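Local coordinates for histidine--tRNA ligase (Thermus thermophilus, PDB 1H4V), which attaches L-histidine to tRNA(His) at the cost of ATP, releasing AMP and diphosphate, and works as a homodimeric class II aminoacyl-tRNA synthetase, at residues A[43-48]-A[83-88]; A[139-144]-A[241-246]; A[177-182]-A[201-206]; A[393-398]-A[402-407]. All blocks are in the same frame, centred on the assembly; numbering follows the deposited sequence.

Contact 1: residues A[43-48]-A[83-88]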
loop_
_atom_site.group_PDB
_atom_site.type_symbol
_atom_site.label_atom_id
_atom_site.label_comp_id
_atom_site.label_asym_id
_atom_site.label_seq_id
_atom_site.Cartn_x
_atom_site.Cartn_y
_atom_site.Cartn_z
ATOM N N ILE A 43 -0.905 -0.805 -10.729
ATOM C CA ILE A 43 0.364 -0.106 -10.848
ATOM C C ILE A 43 0.613 0.324 -12.304
ATOM O O ILE A 43 1.234 1.348 -12.560
ATOM C CB ILE A 43 1.514 -1.008 -10.368
ATOM C CG1 ILE A 43 1.359 -1.292 -8.864
ATOM C CG2 ILE A 43 2.841 -0.381 -10.704
ATOM C CD1 ILE A 43 1.510 -0.078 -7.946
ATOM N N PHE A 44 0.137 -0.468 -13.258
ATOM C CA PHE A 44 0.302 -0.121 -14.669
ATOM C C PHE A 44 -1.010 -0.255 -15.422
ATOM O O PHE A 44 -1.920 -0.967 -14.992
ATOM C CB PHE A 44 1.388 -0.982 -15.341
ATOM C CG PHE A 44 1.149 -2.471 -15.269
ATOM C CD1 PHE A 44 0.082 -3.060 -15.939
ATOM C CD2 PHE A 44 2.018 -3.287 -14.552
ATOM C CE1 PHE A 44 -0.119 -4.448 -15.897
ATOM C CE2 PHE A 44 1.828 -4.675 -14.502
ATOM C CZ PHE A 44 0.752 -5.255 -15.179
ATOM N N GLU A 45 -1.101 0.445 -16.545
ATOM C CA GLU A 45 -2.298 0.430 -17.384
ATOM C C GLU A 45 -1.918 0.615 -18.843
ATOM O O GLU A 45 -0.741 0.819 -19.176
ATOM C CB GLU A 45 -3.243 1.565 -16.978
ATOM C CG GLU A 45 -3.566 1.563 -15.513
ATOM C CD GLU A 45 -4.995 1.941 -15.226
ATOM O OE1 GLU A 45 -5.860 1.732 -16.103
ATOM O OE2 GLU A 45 -5.255 2.425 -14.109
ATOM N N GLU A 46 -2.915 0.543 -19.715
ATOM C CA GLU A 46 -2.653 0.750 -21.130
ATOM C C GLU A 46 -2.172 2.183 -21.242
ATOM O O GLU A 46 -2.745 3.092 -20.643
ATOM C CB GLU A 46 -3.916 0.585 -21.962
ATOM C CG GLU A 46 -4.415 -0.817 -22.084
ATOM C CD GLU A 46 -5.397 -0.936 -23.227
ATOM O OE1 GLU A 46 -5.009 -0.584 -24.367
ATOM O OE2 GLU A 46 -6.549 -1.371 -22.988
ATOM N N THR A 47 -1.106 2.369 -22.008
ATOM C CA THR A 47 -0.503 3.676 -22.226
ATOM C C THR A 47 -1.504 4.777 -22.576
ATOM O O THR A 47 -1.372 5.908 -22.124
ATOM C CB THR A 47 0.545 3.567 -23.339
ATOM O OG1 THR A 47 1.596 2.711 -22.887
ATOM C CG2 THR A 47 1.111 4.917 -23.700
ATOM N N GLN A 48 -2.507 4.448 -23.378
ATOM C CA GLN A 48 -3.493 5.447 -23.779
ATOM C C GLN A 48 -4.252 6.067 -22.608
ATOM O O GLN A 48 -4.782 7.163 -22.723
ATOM C CB GLN A 48 -4.481 4.840 -24.778
ATOM C CG GLN A 48 -5.210 3.616 -24.276
ATOM C CD GLN A 48 -6.116 3.025 -25.337
ATOM O OE1 GLN A 48 -6.994 3.708 -25.868
ATOM N NE2 GLN A 48 -5.908 1.753 -25.654
ATOM N N THR A 83 -5.400 10.786 -11.271
ATOM C CA THR A 83 -6.672 11.214 -11.868
ATOM C C THR A 83 -7.198 10.398 -13.039
ATOM O O THR A 83 -8.326 9.916 -12.981
ATOM C CB THR A 83 -6.632 12.703 -12.291
ATOM O OG1 THR A 83 -6.158 13.502 -11.196
ATOM C CG2 THR A 83 -8.043 13.185 -12.672
ATOM N N ALA A 84 -6.400 10.243 -14.095
ATOM C CA ALA A 84 -6.840 9.474 -15.256
ATOM C C ALA A 84 -7.216 8.038 -14.880
ATOM O O ALA A 84 -8.183 7.488 -15.406
ATOM C CB ALA A 84 -5.763 9.464 -16.335
ATOM N N ALA A 85 -6.450 7.436 -13.977
ATOM C CA ALA A 85 -6.717 6.065 -13.536
ATOM C C ALA A 85 -8.046 5.984 -12.791
ATOM O O ALA A 85 -8.798 5.026 -12.950
ATOM C CB ALA A 85 -5.596 5.575 -12.636
ATOM N N MET A 86 -8.331 6.993 -11.979
ATOM C CA MET A 86 -9.578 7.020 -11.216
ATOM C C MET A 86 -10.765 7.243 -12.132
ATOM O O MET A 86 -11.795 6.590 -11.968
ATOM C CB MET A 86 -9.500 8.086 -10.117
ATOM C CG MET A 86 -8.451 7.700 -9.081
ATOM S SD MET A 86 -7.904 8.984 -7.974
ATOM C CE MET A 86 -9.212 8.887 -6.720
ATOM N N VAL A 87 -10.616 8.146 -13.099
ATOM C CA VAL A 87 -11.684 8.407 -14.069
ATOM C C VAL A 87 -11.923 7.128 -14.875
ATOM O O VAL A 87 -13.064 6.769 -15.162
ATOM C CB VAL A 87 -11.305 9.531 -15.060
ATOM C CG1 VAL A 87 -12.336 9.596 -16.188
ATOM C CG2 VAL A 87 -11.230 10.865 -14.340
ATOM N N ARG A 88 -10.836 6.438 -15.223
ATOM C CA ARG A 88 -10.915 5.196 -15.980
ATOM C C ARG A 88 -11.663 4.145 -15.162
ATOM O O ARG A 88 -12.359 3.294 -15.715
ATOM C CB ARG A 88 -9.503 4.711 -16.334
ATOM C CG ARG A 88 -9.423 3.547 -17.333
ATOM C CD ARG A 88 -9.691 2.206 -16.655
ATOM N NE ARG A 88 -8.760 1.972 -15.555
ATOM C CZ ARG A 88 -9.030 1.220 -14.495
ATOM N NH1 ARG A 88 -10.204 0.619 -14.387
ATOM N NH2 ARG A 88 -8.134 1.087 -13.534
#
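Glu45 and Arg88 form a buried salt bridge in the class II catalytic region, joining strand 44-46, an outer strand of a small antiparallel sheet, to helix 83-92 at the subunit interface. The charged groups approach from opposite directions, and the guanidinium grips the carboxylate side-on with two nitrogens, one to each oxygen. Arg88 NE meets the syn lone pair of Glu45 OE1 at 3.0 Å, but the bond is bent, at 135°. The second bond, from Arg88 NH2 to Glu45 OE2 at 3.2 Å, is nearly straight at 170°, although it reaches that oxygen from above the carboxylate plane. The two planes are turned 60° apart; OE2 lies close to the guanidinium plane and OE1 is tilted from it.

Beyond this pair, Arg88 NH1 makes salt bridges to Glu92 and to Asp11 of the second subunit, so one guanidinium ties strand, helix and dimer partner together. A methionine in its place would probably leave the buried Glu45 carboxylate and Asp11 of the second subunit without this shared cationic mate.

Other contact is slight: the backbones stay apart, with Glu45 CA 8.1 Å from Ala85 CA, and the methyl Ala85 CB touches the carboxylate at Glu45 OE2, 3.5 Å away.

Contact 2: residues A[139-144]-A[241-246]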
loop_
_atom_site.group_PDB
_atom_site.type_symbol
_atom_site.label_atom_id
_atom_site.label_comp_id
_atom_site.label_asym_id
_atom_site.label_seq_id
_atom_site.Cartn_x
_atom_site.Cartn_y
_atom_site.Cartn_z
ATOM N N LEU A 139 -18.431 21.716 -4.839
ATOM C CA LEU A 139 -17.431 20.661 -4.882
ATOM C C LEU A 139 -16.007 21.180 -5.019
ATOM O O LEU A 139 -15.068 20.564 -4.504
ATOM C CB LEU A 139 -17.747 19.688 -6.013
ATOM C CG LEU A 139 -19.129 19.081 -5.808
ATOM C CD1 LEU A 139 -19.535 18.304 -7.028
ATOM C CD2 LEU A 139 -19.119 18.198 -4.564
ATOM N N ASP A 140 -15.843 22.310 -5.706
ATOM C CA ASP A 140 -14.518 22.904 -5.880
ATOM C C ASP A 140 -14.030 23.439 -4.539
ATOM O O ASP A 140 -12.889 23.220 -4.146
ATOM C CB ASP A 140 -14.568 24.044 -6.901
ATOM C CG ASP A 140 -15.179 23.615 -8.217
ATOM O OD1 ASP A 140 -14.619 23.962 -9.278
ATOM O OD2 ASP A 140 -16.228 22.937 -8.195
ATOM N N ALA A 141 -14.907 24.138 -3.830
ATOM C CA ALA A 141 -14.545 24.682 -2.531
ATOM C C ALA A 141 -14.233 23.533 -1.569
ATOM O O ALA A 141 -13.336 23.638 -0.730
ATOM C CB ALA A 141 -15.685 25.547 -1.984
ATOM N N GLU A 142 -14.975 22.435 -1.694
ATOM C CA GLU A 142 -14.765 21.279 -0.829
ATOM C C GLU A 142 -13.404 20.641 -1.097
ATOM O O GLU A 142 -12.696 20.274 -0.161
ATOM C CB GLU A 142 -15.882 20.254 -1.033
ATOM C CG GLU A 142 -15.763 19.015 -0.180
ATOM C CD GLU A 142 -17.026 18.165 -0.207
ATOM O OE1 GLU A 142 -17.672 18.005 0.854
ATOM O OE2 GLU A 142 -17.378 17.655 -1.292
ATOM N N ALA A 143 -13.035 20.524 -2.370
ATOM C CA ALA A 143 -11.748 19.946 -2.745
ATOM C C ALA A 143 -10.627 20.755 -2.099
ATOM O O ALA A 143 -9.690 20.190 -1.529
ATOM C CB ALA A 143 -11.588 19.952 -4.267
ATOM N N VAL A 144 -10.740 22.079 -2.190
ATOM C CA VAL A 144 -9.756 22.992 -1.613
ATOM C C VAL A 144 -9.686 22.839 -0.089
ATOM O O VAL A 144 -8.612 22.634 0.480
ATOM C CB VAL A 144 -10.087 24.475 -1.959
ATOM C CG1 VAL A 144 -9.169 25.401 -1.199
ATOM C CG2 VAL A 144 -9.924 24.722 -3.471
ATOM N N GLU A 241 -15.058 31.263 -4.406
ATOM C CA GLU A 241 -14.474 32.226 -3.480
ATOM C C GLU A 241 -15.410 32.460 -2.298
ATOM O O GLU A 241 -14.974 32.491 -1.146
ATOM C CB GLU A 241 -14.213 33.560 -4.178
ATOM C CG GLU A 241 -13.186 33.507 -5.295
ATOM C CD GLU A 241 -12.983 34.858 -5.965
ATOM O OE1 GLU A 241 -12.597 35.816 -5.264
ATOM O OE2 GLU A 241 -13.210 34.964 -7.189
ATOM N N ARG A 242 -16.697 32.618 -2.584
ATOM C CA ARG A 242 -17.669 32.859 -1.529
ATOM C C ARG A 242 -17.655 31.738 -0.495
ATOM O O ARG A 242 -17.660 32.001 0.709
ATOM C CB ARG A 242 -19.078 33.010 -2.113
ATOM C CG ARG A 242 -20.102 33.456 -1.078
ATOM C CD ARG A 242 -21.499 33.591 -1.671
ATOM N NE ARG A 242 -22.111 32.291 -1.938
ATOM C CZ ARG A 242 -23.351 32.130 -2.392
ATOM N NH1 ARG A 242 -24.108 33.192 -2.631
ATOM N NH2 ARG A 242 -23.837 30.912 -2.592
ATOM N N HIS A 243 -17.623 30.489 -0.958
ATOM C CA HIS A 243 -17.599 29.365 -0.033
ATOM C C HIS A 243 -16.368 29.342 0.868
ATOM O O HIS A 243 -16.492 29.099 2.068
ATOM C CB HIS A 243 -17.719 28.039 -0.787
ATOM C CG HIS A 243 -19.014 27.888 -1.520
ATOM N ND1 HIS A 243 -20.221 28.284 -0.983
ATOM C CD2 HIS A 243 -19.290 27.403 -2.752
ATOM C CE1 HIS A 243 -21.185 28.053 -1.855
ATOM N NE2 HIS A 243 -20.648 27.520 -2.937
ATOM N N LEU A 244 -15.187 29.600 0.309
ATOM C CA LEU A 244 -13.967 29.592 1.116
ATOM C C LEU A 244 -13.999 30.688 2.175
ATOM O O LEU A 244 -13.569 30.481 3.313
ATOM C CB LEU A 244 -12.730 29.757 0.234
ATOM C CG LEU A 244 -12.467 28.629 -0.774
ATOM C CD1 LEU A 244 -11.235 28.966 -1.593
ATOM C CD2 LEU A 244 -12.291 27.305 -0.037
ATOM N N GLU A 245 -14.500 31.857 1.800
ATOM C CA GLU A 245 -14.601 32.961 2.741
ATOM C C GLU A 245 -15.478 32.492 3.902
ATOM O O GLU A 245 -15.110 32.617 5.070
ATOM C CB GLU A 245 -15.218 34.186 2.045
ATOM N N ARG A 246 -16.626 31.921 3.557
ATOM C CA ARG A 246 -17.582 31.423 4.528
ATOM C C ARG A 246 -17.006 30.290 5.392
ATOM O O ARG A 246 -17.483 30.038 6.494
ATOM C CB ARG A 246 -18.833 30.959 3.784
ATOM C CG ARG A 246 -19.984 30.570 4.672
ATOM C CD ARG A 246 -20.549 31.749 5.451
ATOM N NE ARG A 246 -21.554 31.279 6.395
ATOM C CZ ARG A 246 -22.787 30.918 6.055
ATOM N NH1 ARG A 246 -23.178 30.991 4.792
ATOM N NH2 ARG A 246 -23.612 30.434 6.974
#
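Two helices of the catalytic region, 137-153 and 231-246, cross here beside the large mixed sheet, and Ala141 packs directly on His243. The short helical segments run in broadly the same direction, at 46° to each other, with their axes 8.9 Å apart at closest approach. The small side chain of Ala141 is consistent with the close approach of the backbones: its CA comes within 6.1 Å of His243 CA, and its CB meets His243 CB at 3.4 Å. The imidazole continues past the methyl, whose approach to the ring is oblique. With CG anti to its own carbonyl carbon (chi1 -63°), the ring is carried toward the second subunit, where His243 ND1 hydrogen-bonds to the hydroxyl of Tyr346 in the anticodon-binding domain of that subunit.

One turn along helix 137-153, Val144 meets Leu244, their side chains crossing at about a right angle. Both lean on strand 160-165, Val144 on Val161 and Leu244 on Leu163, and so the helix pair closes over the sheet. No hydrogen bond links the two segments, and their joint is held by van der Waals contact. Leu244 CD2 carries much of it, lying 3.9 Å from the carbonyl oxygen Ala141 O and 3.8 Å from Val144 CG1.

Contact 3: residues A[177-182]-A[201-206]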
loop_
_atom_site.group_PDB
_atom_site.type_symbol
_atom_site.label_atom_id
_atom_site.label_comp_id
_atom_site.label_asym_id
_atom_site.label_seq_id
_atom_site.Cartn_x
_atom_site.Cartn_y
_atom_site.Cartn_z
ATOM N N ALA A 177 -5.250 32.506 -28.822
ATOM C CA ALA A 177 -5.086 33.385 -29.972
ATOM C C ALA A 177 -4.214 34.545 -29.501
ATOM O O ALA A 177 -3.200 34.875 -30.116
ATOM C CB ALA A 177 -6.435 33.895 -30.442
ATOM N N TYR A 178 -4.618 35.154 -28.392
ATOM C CA TYR A 178 -3.879 36.257 -27.812
ATOM C C TYR A 178 -2.421 35.862 -27.625
ATOM O O TYR A 178 -1.515 36.635 -27.939
ATOM C CB TYR A 178 -4.483 36.640 -26.463
ATOM C CG TYR A 178 -3.550 37.442 -25.593
ATOM C CD1 TYR A 178 -3.212 38.755 -25.916
ATOM C CD2 TYR A 178 -2.986 36.878 -24.456
ATOM C CE1 TYR A 178 -2.331 39.486 -25.119
ATOM C CE2 TYR A 178 -2.108 37.594 -23.661
ATOM C CZ TYR A 178 -1.784 38.897 -23.993
ATOM O OH TYR A 178 -0.926 39.606 -23.183
ATOM N N LEU A 179 -2.194 34.661 -27.105
ATOM C CA LEU A 179 -0.832 34.195 -26.897
ATOM C C LEU A 179 -0.071 34.091 -28.207
ATOM O O LEU A 179 1.131 34.337 -28.246
ATOM C CB LEU A 179 -0.818 32.841 -26.192
ATOM C CG LEU A 179 -1.110 32.869 -24.694
ATOM C CD1 LEU A 179 -1.034 31.454 -24.130
ATOM C CD2 LEU A 179 -0.101 33.777 -24.003
ATOM N N ARG A 180 -0.762 33.728 -29.281
ATOM C CA ARG A 180 -0.096 33.618 -30.568
ATOM C C ARG A 180 0.333 35.002 -31.040
ATOM O O ARG A 180 1.446 35.178 -31.538
ATOM C CB ARG A 180 -1.016 32.962 -31.602
ATOM N N GLU A 181 -0.543 35.986 -30.861
ATOM C CA GLU A 181 -0.240 37.356 -31.265
ATOM C C GLU A 181 0.946 37.946 -30.501
ATOM O O GLU A 181 1.815 38.586 -31.087
ATOM C CB GLU A 181 -1.466 38.250 -31.066
ATOM C CG GLU A 181 -2.581 38.023 -32.075
ATOM C CD GLU A 181 -3.863 38.734 -31.686
ATOM O OE1 GLU A 181 -3.798 39.948 -31.381
ATOM O OE2 GLU A 181 -4.934 38.079 -31.687
ATOM N N VAL A 182 0.982 37.719 -29.195
ATOM C CA VAL A 182 2.053 38.242 -28.359
ATOM C C VAL A 182 3.363 37.459 -28.425
ATOM O O VAL A 182 4.445 38.042 -28.354
ATOM C CB VAL A 182 1.602 38.314 -26.881
ATOM C CG1 VAL A 182 2.799 38.525 -25.970
ATOM C CG2 VAL A 182 0.615 39.440 -26.705
ATOM N N ASN A 201 -0.779 24.366 -29.314
ATOM C CA ASN A 201 -1.358 24.738 -28.023
ATOM C C ASN A 201 -0.482 25.772 -27.313
ATOM O O ASN A 201 0.363 25.423 -26.487
ATOM C CB ASN A 201 -1.503 23.494 -27.141
ATOM C CG ASN A 201 -2.254 23.772 -25.848
ATOM O OD1 ASN A 201 -2.350 22.907 -24.972
ATOM N ND2 ASN A 201 -2.799 24.981 -25.725
ATOM N N PRO A 202 -0.670 27.063 -27.634
ATOM C CA PRO A 202 0.115 28.141 -27.018
ATOM C C PRO A 202 0.172 28.130 -25.490
ATOM O O PRO A 202 1.228 28.379 -24.907
ATOM C CB PRO A 202 -0.546 29.398 -27.570
ATOM C CG PRO A 202 -0.926 28.965 -28.955
ATOM C CD PRO A 202 -1.529 27.595 -28.708
ATOM N N MET A 203 -0.951 27.839 -24.839
ATOM C CA MET A 203 -0.981 27.804 -23.379
ATOM C C MET A 203 0.004 26.820 -22.751
ATOM O O MET A 203 0.364 26.956 -21.580
ATOM C CB MET A 203 -2.387 27.486 -22.882
ATOM C CG MET A 203 -3.333 28.662 -22.943
ATOM S SD MET A 203 -4.677 28.443 -21.785
ATOM C CE MET A 203 -5.804 27.503 -22.786
ATOM N N ARG A 204 0.429 25.823 -23.520
ATOM C CA ARG A 204 1.385 24.847 -23.016
ATOM C C ARG A 204 2.748 25.511 -22.804
ATOM O O ARG A 204 3.549 25.058 -21.985
ATOM C CB ARG A 204 1.511 23.667 -23.989
ATOM N N ILE A 205 3.007 26.591 -23.534
ATOM C CA ILE A 205 4.276 27.295 -23.398
ATOM C C ILE A 205 4.417 27.893 -21.998
ATOM O O ILE A 205 5.528 28.081 -21.507
ATOM C CB ILE A 205 4.415 28.427 -24.448
ATOM C CG1 ILE A 205 4.374 27.838 -25.862
ATOM C CG2 ILE A 205 5.728 29.174 -24.243
ATOM C CD1 ILE A 205 4.494 28.874 -26.968
ATOM N N LEU A 206 3.290 28.185 -21.356
ATOM C CA LEU A 206 3.308 28.760 -20.014
ATOM C C LEU A 206 3.563 27.686 -18.962
ATOM O O LEU A 206 3.828 27.997 -17.803
ATOM C CB LEU A 206 1.979 29.459 -19.715
ATOM C CG LEU A 206 1.493 30.524 -20.703
ATOM C CD1 LEU A 206 0.163 31.059 -20.233
ATOM C CD2 LEU A 206 2.509 31.646 -20.818
#
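Leu179 carries this contact, reaching from helix 169-183 onto Pro202, Met203 and Leu206 of the turn that follows helix 192-200, within the insertion between the two parts of the catalytic region. The tight part begins at the base of the side chain, where Leu179 CB touches Pro202 CB at 3.7 Å and the two backbones come near, 6.1 Å from Leu179 CA to Pro202 CA. Farther out, the branch ending in CD1 does the rest of the work. With CG anti to the carbonyl carbon (chi1 -76°) and CD1 continuing the chain outward (chi2 -179°), this methyl passes beyond the proline and rests against the start of the next residue, Leu179 CD1 lying 3.7 Å from Met203 N and 3.8 Å from Met203 CG. That backbone nitrogen is also hydrogen-bonded to the side-chain oxygen of Asn176, a polar tie beside the apolar patch.

Packing slackens toward Leu206, whose CD1 stands 4.1 Å from Leu179 CD1 and which is partly exposed. On the outer side of the helix, Ala177 and Glu181 are exposed, and Ala177 directs its methyl away from the turn.

The turn lies between helices 192-200 and 211-220: Ile205 packs back on Ser194, Arg197 and Leu198 of the former, while Met203 and Leu206 lean on Arg172 and Tyr175 of helix 169-183.

Contact 4: residues A[393-398]-A[402-407]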
loop_
_atom_site.group_PDB
_atom_site.type_symbol
_atom_site.label_atom_id
_atom_site.label_comp_id
_atom_site.label_asym_id
_atom_site.label_seq_id
_atom_site.Cartn_x
_atom_site.Cartn_y
_atom_site.Cartn_z
ATOM N N GLU A 393 7.972 -22.929 35.554
ATOM C CA GLU A 393 7.644 -21.567 35.946
ATOM C C GLU A 393 8.445 -20.554 35.142
ATOM O O GLU A 393 9.205 -20.915 34.243
ATOM C CB GLU A 393 7.935 -21.371 37.438
ATOM C CG GLU A 393 7.123 -22.277 38.338
ATOM C CD GLU A 393 7.546 -22.203 39.794
ATOM O OE1 GLU A 393 6.891 -22.859 40.629
ATOM O OE2 GLU A 393 8.529 -21.497 40.107
ATOM N N VAL A 394 8.274 -19.281 35.488
ATOM C CA VAL A 394 8.962 -18.183 34.820
ATOM C C VAL A 394 9.174 -17.057 35.817
ATOM O O VAL A 394 8.417 -16.915 36.783
ATOM C CB VAL A 394 8.120 -17.616 33.656
ATOM C CG1 VAL A 394 8.960 -16.681 32.809
ATOM C CG2 VAL A 394 7.564 -18.750 32.823
ATOM N N THR A 395 10.203 -16.256 35.579
ATOM C CA THR A 395 10.489 -15.125 36.439
ATOM C C THR A 395 10.230 -13.903 35.589
ATOM O O THR A 395 10.745 -13.794 34.478
ATOM C CB THR A 395 11.959 -15.127 36.913
ATOM O OG1 THR A 395 12.157 -16.218 37.819
ATOM C CG2 THR A 395 12.309 -13.826 37.617
ATOM N N LEU A 396 9.408 -12.997 36.100
ATOM C CA LEU A 396 9.090 -11.779 35.374
ATOM C C LEU A 396 9.556 -10.563 36.161
ATOM O O LEU A 396 9.576 -10.571 37.389
ATOM C CB LEU A 396 7.579 -11.684 35.115
ATOM C CG LEU A 396 6.946 -12.742 34.196
ATOM C CD1 LEU A 396 5.440 -12.495 34.090
ATOM C CD2 LEU A 396 7.603 -12.699 32.818
ATOM N N LYS A 397 9.943 -9.519 35.442
ATOM C CA LYS A 397 10.394 -8.307 36.085
ATOM C C LYS A 397 9.852 -7.102 35.341
ATOM O O LYS A 397 10.225 -6.859 34.194
ATOM C CB LYS A 397 11.922 -8.247 36.106
ATOM C CG LYS A 397 12.473 -7.044 36.855
ATOM C CD LYS A 397 13.989 -6.974 36.752
ATOM C CE LYS A 397 14.560 -5.983 37.751
ATOM N NZ LYS A 397 14.211 -6.396 39.145
ATOM N N ARG A 398 8.959 -6.356 35.982
ATOM C CA ARG A 398 8.417 -5.168 35.350
ATOM C C ARG A 398 9.572 -4.175 35.361
ATOM O O ARG A 398 9.969 -3.677 36.412
ATOM C CB ARG A 398 7.216 -4.639 36.132
ATOM C CG ARG A 398 6.522 -3.476 35.445
ATOM C CD ARG A 398 5.135 -3.220 36.020
ATOM N NE ARG A 398 4.436 -2.167 35.284
ATOM C CZ ARG A 398 4.187 -2.203 33.977
ATOM N NH1 ARG A 398 4.582 -3.241 33.254
ATOM N NH2 ARG A 398 3.555 -1.198 33.389
ATOM N N GLY A 402 10.793 -2.335 38.563
ATOM C CA GLY A 402 11.728 -3.267 39.172
ATOM C C GLY A 402 11.088 -4.464 39.850
ATOM O O GLY A 402 11.782 -5.399 40.250
ATOM N N GLU A 403 9.767 -4.441 39.986
ATOM C CA GLU A 403 9.045 -5.538 40.616
ATOM C C GLU A 403 9.317 -6.873 39.905
ATOM O O GLU A 403 9.081 -7.001 38.701
ATOM C CB GLU A 403 7.537 -5.255 40.599
ATOM C CG GLU A 403 6.712 -6.457 41.033
ATOM C CD GLU A 403 5.226 -6.272 40.813
ATOM O OE1 GLU A 403 4.823 -5.942 39.674
ATOM O OE2 GLU A 403 4.460 -6.469 41.779
ATOM N N GLN A 404 9.799 -7.863 40.656
ATOM C CA GLN A 404 10.101 -9.174 40.100
ATOM C C GLN A 404 9.258 -10.264 40.742
ATOM O O GLN A 404 9.195 -10.378 41.965
ATOM C CB GLN A 404 11.583 -9.500 40.280
ATOM C CG GLN A 404 12.004 -10.788 39.594
ATOM C CD GLN A 404 13.476 -11.101 39.773
ATOM O OE1 GLN A 404 14.339 -10.281 39.469
ATOM N NE2 GLN A 404 13.769 -12.293 40.267
ATOM N N VAL A 405 8.620 -11.077 39.907
ATOM C CA VAL A 405 7.760 -12.143 40.397
ATOM C C VAL A 405 8.046 -13.494 39.741
ATOM O O VAL A 405 8.537 -13.567 38.614
ATOM C CB VAL A 405 6.286 -11.794 40.155
ATOM C CG1 VAL A 405 6.024 -11.708 38.649
ATOM C CG2 VAL A 405 5.389 -12.838 40.805
ATOM N N ARG A 406 7.729 -14.563 40.463
ATOM C CA ARG A 406 7.929 -15.917 39.972
ATOM C C ARG A 406 6.554 -16.563 39.835
ATOM O O ARG A 406 5.856 -16.758 40.817
ATOM C CB ARG A 406 8.789 -16.712 40.960
ATOM C CG ARG A 406 8.934 -18.181 40.624
ATOM C CD ARG A 406 9.703 -18.379 39.335
ATOM N NE ARG A 406 11.150 -18.421 39.549
ATOM C CZ ARG A 406 11.823 -19.499 39.951
ATOM N NH1 ARG A 406 11.191 -20.643 40.187
ATOM N NH2 ARG A 406 13.139 -19.433 40.111
ATOM N N LEU A 407 6.162 -16.891 38.615
ATOM C CA LEU A 407 4.860 -17.503 38.403
ATOM C C LEU A 407 4.932 -18.693 37.455
ATOM O O LEU A 407 5.919 -18.866 36.737
ATOM C CB LEU A 407 3.869 -16.453 37.873
ATOM C CG LEU A 407 4.209 -15.688 36.591
ATOM C CD1 LEU A 407 3.136 -14.648 36.321
ATOM C CD2 LEU A 407 5.548 -14.996 36.731
#
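Strands 393-398 and 404-408 form an antiparallel beta hairpin in the anticodon-binding domain, with paired backbone bonds joining Val394 to Leu407 and Leu396 to Val405, and further bonds at the turn from Arg398 N to Glu403 O and from Gly402 N to Arg398 O. On one face Leu396 and Leu407 cross at about a right angle, Leu396 CD1 lying 3.6 Å from Leu407 CD2, and Tyr415 of helix 412-419 packs against both.

On the face bearing Thr395, Arg406 folds back over the neighbouring strand through bends at chi2 and chi3 (66° and 87°). Its NH1 forms a salt bridge to Glu393 OE2 at 2.8 Å, in the guanidinium plane, while Arg406 NE donates to Thr395 OG1 at 3.0 Å, the hydroxyl lying somewhat out of that plane. Thr395 OG1 is bonded to Glu388 as well, and its methyl CG2 touches Gln404 NE2 at 3.4 Å.

Near the turn, Lys397 extends until its last torsion bends, bringing NZ 2.8 Å from Gly402 O. A leucine at this position would probably leave that carbonyl without its ammonium donor and the turn less firmly tied to the strand.

The chemistry is thus divided between faces: Leu396, Val405 and Leu407 pack toward Tyr415, whereas charged and polar groups clasp the strands across the other face.

Overall arrangement
Contacts 1, 2 and 3 belong to the synthetase core and its insertion, their centres about 28 to 30 Å from one another. Contact 4, in the five-stranded sheet of the anticodon-binding domain, lies about 58 Å, centre to centre, from contact 1 and about 78 Å from contact 3. Along the chain contact 1 closes first; contact 3 is nested within the loop closed by contact 2, and contact 4 follows them all. Contact 1 involves the three-stranded antiparallel sheet, contact 2 the helices beside the large mixed sheet; both touch the second subunit. Contact 2 meets the anticodon-binding domain of that subunit, so this domain also takes part in the dimer, although contacts 3 and 4 touch no other chain.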